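Local coordinates for protein fervidolysin (Fervidobacterium pennivorans, PDB 1R6V) that degrades keratin into peptides as a calcium-binding, subtilisin-like serine protease, letting its bacterium grow on native feathers, at residues T154-A159 / V393-F398; H203-I208 / A224-I229; G462-F467 / Y524-R529. The protein carries 1 engineered substitution. One frame throughout, in Å; residues are numbered along the deposited sequence.

Contact 1 of 3, residues T154-A159 / V393-F398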
# COMPACT_ATOMS: atom_id res chain seq x y z
N THR A 154 5.58 -1.28 -30.09
CA THR A 154 4.79 -2.29 -30.81
C THR A 154 4.46 -3.52 -29.97
O THR A 154 5.34 -4.12 -29.38
CB THR A 154 5.55 -2.76 -32.06
OG1 THR A 154 5.92 -1.61 -32.84
CG2 THR A 154 4.68 -3.68 -32.90
N ASN A 155 3.17 -3.87 -29.95
CA ASN A 155 2.62 -5.03 -29.21
C ASN A 155 2.59 -4.87 -27.69
O ASN A 155 2.19 -5.81 -26.99
CB ASN A 155 3.39 -6.32 -29.53
CG ASN A 155 3.40 -6.64 -31.02
OD1 ASN A 155 2.39 -6.50 -31.70
ND2 ASN A 155 4.54 -7.10 -31.52
N ILE A 156 3.01 -3.73 -27.18
CA ILE A 156 3.00 -3.53 -25.73
C ILE A 156 1.67 -2.93 -25.31
O ILE A 156 1.21 -1.96 -25.91
CB ILE A 156 4.17 -2.59 -25.28
CG1 ILE A 156 5.52 -3.16 -25.70
CG2 ILE A 156 4.12 -2.40 -23.75
CD1 ILE A 156 5.78 -4.61 -25.24
N ILE A 157 1.03 -3.54 -24.31
CA ILE A 157 -0.25 -3.05 -23.80
C ILE A 157 0.02 -2.24 -22.53
O ILE A 157 0.64 -2.73 -21.59
CB ILE A 157 -1.21 -4.22 -23.46
CG1 ILE A 157 -1.66 -4.91 -24.75
CG2 ILE A 157 -2.45 -3.71 -22.71
CD1 ILE A 157 -2.40 -6.23 -24.52
N VAL A 158 -0.45 -1.00 -22.51
CA VAL A 158 -0.26 -0.11 -21.36
C VAL A 158 -1.60 0.14 -20.68
O VAL A 158 -2.54 0.63 -21.33
CB VAL A 158 0.25 1.28 -21.82
CG1 VAL A 158 0.34 2.23 -20.63
CG2 VAL A 158 1.59 1.14 -22.52
N ALA A 159 -1.70 -0.18 -19.39
CA ALA A 159 -2.94 0.08 -18.68
C ALA A 159 -2.90 1.47 -18.09
O ALA A 159 -1.96 1.82 -17.37
CB ALA A 159 -3.16 -0.94 -17.57
N VAL A 393 8.32 1.49 -24.82
CA VAL A 393 9.29 1.40 -25.93
C VAL A 393 10.40 0.41 -25.53
O VAL A 393 10.79 -0.46 -26.32
CB VAL A 393 9.88 2.81 -26.28
CG1 VAL A 393 10.95 2.70 -27.39
CG2 VAL A 393 8.74 3.72 -26.79
N LEU A 394 10.88 0.50 -24.30
CA LEU A 394 11.93 -0.41 -23.83
C LEU A 394 11.49 -1.87 -23.82
O LEU A 394 12.29 -2.76 -24.11
CB LEU A 394 12.39 -0.04 -22.42
CG LEU A 394 13.05 1.34 -22.27
CD1 LEU A 394 13.36 1.61 -20.81
CD2 LEU A 394 14.35 1.39 -23.09
N LEU A 395 10.23 -2.12 -23.48
CA LEU A 395 9.75 -3.50 -23.42
C LEU A 395 9.71 -4.13 -24.79
O LEU A 395 9.71 -5.36 -24.90
CB LEU A 395 8.38 -3.56 -22.73
CG LEU A 395 8.50 -3.32 -21.21
CD1 LEU A 395 7.12 -3.20 -20.61
CD2 LEU A 395 9.30 -4.45 -20.55
N GLN A 396 9.66 -3.31 -25.84
CA GLN A 396 9.68 -3.86 -27.19
C GLN A 396 11.10 -4.35 -27.47
O GLN A 396 11.30 -5.44 -28.01
CB GLN A 396 9.33 -2.82 -28.25
CG GLN A 396 9.47 -3.37 -29.67
CD GLN A 396 9.17 -2.34 -30.73
OE1 GLN A 396 8.56 -1.31 -30.45
NE2 GLN A 396 9.58 -2.61 -31.96
N LYS A 397 12.09 -3.54 -27.11
CA LYS A 397 13.47 -3.91 -27.36
C LYS A 397 14.05 -4.96 -26.42
O LYS A 397 14.92 -5.74 -26.82
CB LYS A 397 14.37 -2.67 -27.33
CG LYS A 397 15.83 -3.00 -27.64
CD LYS A 397 16.68 -1.76 -27.89
CE LYS A 397 18.11 -2.16 -28.27
NZ LYS A 397 18.97 -0.97 -28.55
N PHE A 398 13.58 -4.98 -25.18
CA PHE A 398 14.07 -5.93 -24.18
C PHE A 398 12.87 -6.70 -23.66
O PHE A 398 12.44 -6.54 -22.51
CB PHE A 398 14.76 -5.17 -23.05
CG PHE A 398 15.82 -4.22 -23.52
CD1 PHE A 398 15.59 -2.85 -23.55
CD2 PHE A 398 17.06 -4.70 -23.96
CE1 PHE A 398 16.56 -1.97 -24.01
CE2 PHE A 398 18.04 -3.84 -24.43
CZ PHE A 398 17.80 -2.46 -24.46

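Contact 2 of 3, residues H203-I208 / A224-I229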
# COMPACT_ATOMS: atom_id res chain seq x y z
N HIS A 203 -5.76 12.56 -21.33
CA HIS A 203 -4.54 13.35 -21.48
C HIS A 203 -3.35 12.38 -21.32
O HIS A 203 -2.40 12.41 -22.10
CB HIS A 203 -4.52 14.47 -20.43
CG HIS A 203 -3.58 15.59 -20.74
ND1 HIS A 203 -2.25 15.56 -20.38
CD2 HIS A 203 -3.77 16.76 -21.40
CE1 HIS A 203 -1.66 16.67 -20.80
NE2 HIS A 203 -2.56 17.42 -21.42
N VAL A 204 -3.44 11.51 -20.33
CA VAL A 204 -2.42 10.50 -20.07
C VAL A 204 -2.25 9.60 -21.30
O VAL A 204 -1.12 9.36 -21.76
CB VAL A 204 -2.84 9.60 -18.88
CG1 VAL A 204 -1.91 8.39 -18.77
CG2 VAL A 204 -2.84 10.42 -17.59
N ALA A 205 -3.36 9.10 -21.82
CA ALA A 205 -3.34 8.22 -22.98
C ALA A 205 -2.65 8.86 -24.19
O ALA A 205 -1.88 8.21 -24.87
CB ALA A 205 -4.77 7.80 -23.35
N GLY A 206 -2.92 10.14 -24.44
CA GLY A 206 -2.29 10.80 -25.58
C GLY A 206 -0.78 10.95 -25.41
O GLY A 206 -0.04 10.79 -26.37
N THR A 207 -0.31 11.26 -24.20
CA THR A 207 1.13 11.44 -24.01
C THR A 207 1.87 10.14 -24.26
O THR A 207 2.96 10.12 -24.81
CB THR A 207 1.42 11.91 -22.58
OG1 THR A 207 0.90 13.24 -22.43
CG2 THR A 207 2.92 11.91 -22.30
N ILE A 208 1.23 9.06 -23.85
CA ILE A 208 1.79 7.72 -24.01
C ILE A 208 1.70 7.18 -25.43
O ILE A 208 2.69 6.67 -25.97
CB ILE A 208 1.07 6.70 -23.11
CG1 ILE A 208 1.36 7.00 -21.63
CG2 ILE A 208 1.52 5.27 -23.46
CD1 ILE A 208 0.49 6.21 -20.67
N ALA A 224 2.43 1.45 -29.16
CA ALA A 224 1.73 0.78 -28.06
C ALA A 224 0.22 0.92 -28.14
O ALA A 224 -0.31 1.62 -29.01
CB ALA A 224 2.23 1.32 -26.72
N LYS A 225 -0.48 0.24 -27.24
CA LYS A 225 -1.93 0.28 -27.17
C LYS A 225 -2.31 0.64 -25.75
O LYS A 225 -1.62 0.28 -24.80
CB LYS A 225 -2.54 -1.08 -27.53
CG LYS A 225 -2.38 -1.48 -28.99
CD LYS A 225 -3.12 -0.52 -29.89
CE LYS A 225 -3.30 -1.09 -31.30
NZ LYS A 225 -2.00 -1.31 -31.97
N ILE A 226 -3.44 1.33 -25.61
CA ILE A 226 -3.92 1.78 -24.32
C ILE A 226 -5.09 0.93 -23.82
O ILE A 226 -6.09 0.77 -24.51
CB ILE A 226 -4.41 3.25 -24.40
CG1 ILE A 226 -3.27 4.16 -24.86
CG2 ILE A 226 -4.98 3.70 -23.04
CD1 ILE A 226 -2.12 4.26 -23.88
N MET A 227 -4.95 0.41 -22.60
CA MET A 227 -6.01 -0.39 -21.97
C MET A 227 -6.56 0.45 -20.81
O MET A 227 -5.90 0.61 -19.80
CB MET A 227 -5.44 -1.72 -21.44
CG MET A 227 -6.41 -2.53 -20.54
SD MET A 227 -5.56 -4.00 -19.82
CE MET A 227 -5.81 -5.22 -21.23
N PRO A 228 -7.76 1.02 -20.97
CA PRO A 228 -8.31 1.83 -19.88
C PRO A 228 -8.89 1.01 -18.73
O PRO A 228 -9.63 0.04 -18.95
CB PRO A 228 -9.37 2.69 -20.58
CG PRO A 228 -9.71 1.92 -21.81
CD PRO A 228 -8.45 1.28 -22.25
N ILE A 229 -8.52 1.38 -17.51
CA ILE A 229 -9.02 0.76 -16.29
C ILE A 229 -9.60 1.93 -15.51
O ILE A 229 -8.87 2.82 -15.08
CB ILE A 229 -7.90 0.06 -15.45
CG1 ILE A 229 -7.16 -0.99 -16.30
CG2 ILE A 229 -8.53 -0.56 -14.19
CD1 ILE A 229 -8.00 -2.25 -16.71

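Contact 3 of 3, residues G462-F467 / Y524-R529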
# COMPACT_ATOMS: atom_id res chain seq x y z
N GLY A 462 5.08 -16.11 13.01
CA GLY A 462 5.44 -14.83 12.43
C GLY A 462 4.77 -13.71 13.21
O GLY A 462 3.65 -13.88 13.72
N VAL A 463 5.42 -12.56 13.29
CA VAL A 463 4.87 -11.41 14.02
C VAL A 463 4.30 -10.42 13.01
O VAL A 463 5.03 -9.87 12.18
CB VAL A 463 5.96 -10.69 14.86
CG1 VAL A 463 5.33 -9.64 15.75
CG2 VAL A 463 6.74 -11.70 15.69
N PRO A 464 2.99 -10.18 13.07
CA PRO A 464 2.34 -9.25 12.15
C PRO A 464 2.41 -7.77 12.52
O PRO A 464 2.49 -7.41 13.69
CB PRO A 464 0.91 -9.77 12.10
CG PRO A 464 0.69 -10.26 13.49
CD PRO A 464 2.00 -10.93 13.86
N THR A 465 2.35 -6.93 11.48
CA THR A 465 2.37 -5.48 11.59
C THR A 465 3.66 -4.88 12.14
O THR A 465 3.65 -3.81 12.77
CB THR A 465 1.16 -4.93 12.42
OG1 THR A 465 1.37 -5.13 13.82
CG2 THR A 465 -0.13 -5.63 12.00
N VAL A 466 4.76 -5.58 11.93
CA VAL A 466 6.06 -5.07 12.35
C VAL A 466 6.53 -4.20 11.19
O VAL A 466 6.42 -4.59 10.01
CB VAL A 466 7.05 -6.23 12.58
CG1 VAL A 466 8.47 -5.69 12.74
CG2 VAL A 466 6.64 -7.01 13.83
N PHE A 467 7.01 -3.00 11.50
CA PHE A 467 7.48 -2.09 10.46
C PHE A 467 8.90 -2.47 10.07
O PHE A 467 9.71 -2.83 10.92
CB PHE A 467 7.47 -0.64 10.97
CG PHE A 467 6.52 -0.39 12.11
CD1 PHE A 467 6.87 -0.74 13.43
CD2 PHE A 467 5.28 0.20 11.89
CE1 PHE A 467 5.99 -0.49 14.50
CE2 PHE A 467 4.40 0.45 12.94
CZ PHE A 467 4.76 0.11 14.25
N TYR A 524 -8.08 -4.12 18.69
CA TYR A 524 -7.92 -4.29 17.24
C TYR A 524 -6.47 -4.49 16.80
O TYR A 524 -6.18 -5.23 15.86
CB TYR A 524 -8.49 -3.08 16.50
CG TYR A 524 -9.87 -2.68 16.96
CD1 TYR A 524 -10.89 -3.61 17.07
CD2 TYR A 524 -10.13 -1.35 17.30
CE1 TYR A 524 -12.16 -3.23 17.52
CE2 TYR A 524 -11.39 -0.96 17.74
CZ TYR A 524 -12.40 -1.90 17.85
OH TYR A 524 -13.64 -1.51 18.31
N ALA A 525 -5.55 -3.81 17.48
CA ALA A 525 -4.13 -3.91 17.15
C ALA A 525 -3.56 -5.23 17.64
O ALA A 525 -4.16 -5.92 18.45
CB ALA A 525 -3.37 -2.74 17.77
N ILE A 526 -2.39 -5.59 17.13
CA ILE A 526 -1.76 -6.83 17.54
C ILE A 526 -1.30 -6.70 18.99
O ILE A 526 -1.46 -7.62 19.78
CB ILE A 526 -0.55 -7.14 16.67
CG1 ILE A 526 -1.00 -7.47 15.25
CG2 ILE A 526 0.25 -8.27 17.28
CD1 ILE A 526 -1.91 -8.69 15.16
N ALA A 527 -0.69 -5.56 19.29
CA ALA A 527 -0.18 -5.27 20.62
C ALA A 527 -0.99 -4.12 21.19
O ALA A 527 -1.36 -3.19 20.46
CB ALA A 527 1.30 -4.88 20.55
N LEU A 528 -1.25 -4.16 22.49
CA LEU A 528 -2.04 -3.13 23.14
C LEU A 528 -1.21 -2.08 23.86
O LEU A 528 -1.74 -1.04 24.26
CB LEU A 528 -3.00 -3.78 24.14
CG LEU A 528 -3.95 -4.83 23.54
CD1 LEU A 528 -4.78 -5.50 24.65
CD2 LEU A 528 -4.86 -4.16 22.53
N ARG A 529 0.09 -2.35 24.01
CA ARG A 529 0.97 -1.44 24.75
C ARG A 529 2.32 -1.17 24.09
O ARG A 529 2.93 -2.07 23.53
CB ARG A 529 1.24 -2.01 26.14
CG ARG A 529 -0.01 -2.43 26.87
CD ARG A 529 0.32 -3.08 28.20
NE ARG A 529 -0.87 -3.70 28.77
CZ ARG A 529 -1.43 -4.82 28.31
NH1 ARG A 529 -0.90 -5.45 27.27
NH2 ARG A 529 -2.54 -5.29 28.87
O HOH W 1 -0.79 -4.03 15.19

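Contact 1 of 3, residues T154-A159 / V393-F398
Thr154 gives its backbone N-H to the side-chain carbonyl of Gln396 across 3.0 Å from N to OE1, the one hydrogen bond that joins residues 154-159 to 393-398. The bond is bent, 137° at the hydrogen, and the donor lies well above the amide plane of Gln396. OE1 also accepts from the backbone N atoms of Gly153, its strongest partner, and Ser152, so a single oxygen gathers three consecutive amides of the turn. Glutamine suits this place because it delivers a neutral acceptor on a long arm: CG stands anti to the backbone N (chi1 175°) and the chain runs on extended, which carries the amide away from the helix to the turn. With an alanine in place of Gln396 the three amides are likely to lose their shared acceptor, and the turn its tie to the helix.

The pairing belongs to the alpha/beta core of the subtilisin fold, where helix 380-397, whose first turn holds Ser381, the probable serine of the charge relay, packs beside the parallel strand 157-162.

Apolar packing supplies the rest. Ile156 lays CD1 against CB of Leu395 at 3.8 Å, the two side chains crossing at about a right angle, and the same methyl comes to 4.1 Å from N of Gln396. The buried, apolar Ile156 fills the place between loop and helix, on Leu395 and Ala392, while Leu395 reaches on to Ile406 of helix 403-413.

Contact 2 of 3, residues H203-I208 / A224-I229
Ile226 meets both Ala205 and Ile208, and through it strand 225-230 packs against helix 200-209. The two elements are part of a beta-alpha-beta crossover of the subtilisin core: strand 157-162 leads by way of this helix to 225-230, its parallel neighbour in the sheet. The probable charge relay residue Asp162 closes the first strand, and the helix starts at Ala200, an engineered residue at what is probably another charge relay position.

Ile226 works as a fork. Its CG1 lies beside the backbone N and anti to the carbonyl carbon (chi1 -59°), which leaves CG2 anti to the backbone N, and a second turn about CB-CG1 (chi2 -66°) folds CD1 back instead of letting it extend. One prong, CG2, comes to 4.1 Å from CB of Ala205. The other, CD1, goes to Ile208 and also lies 4.1 Å from the carbonyl O of Ala205. Strand and helix are close here, the CA atoms of Ala205 and Ile226 being 6.6 Å apart, a spacing that suits a side chain as small as alanine on the helix.

Ile208, one helical turn after Ala205, uses its short branch. With chi1 at -67° its CG2 is the methyl turned to the strand, while the CG1 arm is extended; the side chain also packs on Pro385 and Thr388 of helix 380-397. Ile226 likewise has a second partner, Val160 of strand 157-162.

No hydrogen bond links 203-208 to 224-229, as expected of a buried interface between hydrocarbon groups. The side chains of Ile208 and Ile226 lie obliquely to one another, and CG2 of Ile208 meets CD1 of Ile226 at 3.8 Å.

Contact 3 of 3, residues G462-F467 / Y524-R529
Ile526 reaches across to Pro464 and Thr465 with its CG1 arm. Its CD1 lies 3.5 Å from CG of Pro464, tighter than usual for two carbons, the side chains crossing at about a right angle. CG1 rests beside Thr465, 3.6 Å from OG1 and 3.8 Å from CG2. A stiff proline ring offers a fixed hydrocarbon surface, and the slender isoleucine arm fits against it.

A water forms the next layer: it accepts from N of Ile526 at 3.0 Å and donates to OG1 of Thr465 at 2.8 Å. That hydroxyl accepts from N of Asp506 as well; its approach to O of Pro464, 2.5 Å from OG1, is unusually short and doubtful in geometry. Chi1 of 77° puts OG1 between the backbone N and the carbonyl carbon of Thr465, from where it can meet both Ile526 and the water.

Farther out, Pro505 of strand 496-505 packs on Ile526, and Trp665 donates its NE1-H to O of Ile526, tying this loop of the Ig-like domain to the second beta-sandwich domain. Thr465 itself sits near the beginning of strand 466-471, with a left-handed helical backbone (phi 65°).

Threonine therefore does two jobs, its methyl serving the hydrocarbon packing and its buried hydroxyl finding polar partners, so that residues 464-465 and Ile526 are held together by van der Waals contact and a bridging water, without a direct hydrogen bond.

Overall arrangement
Contacts 1 and 2 are neighbours in the catalytic domain, their centres 13 Å apart, and both reach the same mixed sheet: strand 157-162 belongs to contact 1 and its parallel partner 225-230 to contact 2, with Val158 bonded through its backbone to Lys225 and Met227. Helices 200-209 and 380-397 both pack on this sheet. Along the chain contact 2 is nested within the loop that contact 1 closes. Contact 3 follows later, its centre about 42 Å from that of contact 1 and 41 Å from that of contact 2. It belongs to one of the two beta-sandwich domains that may mediate interactions with substrate, and touches neither of the others, the nearest atoms being about 28 Å away.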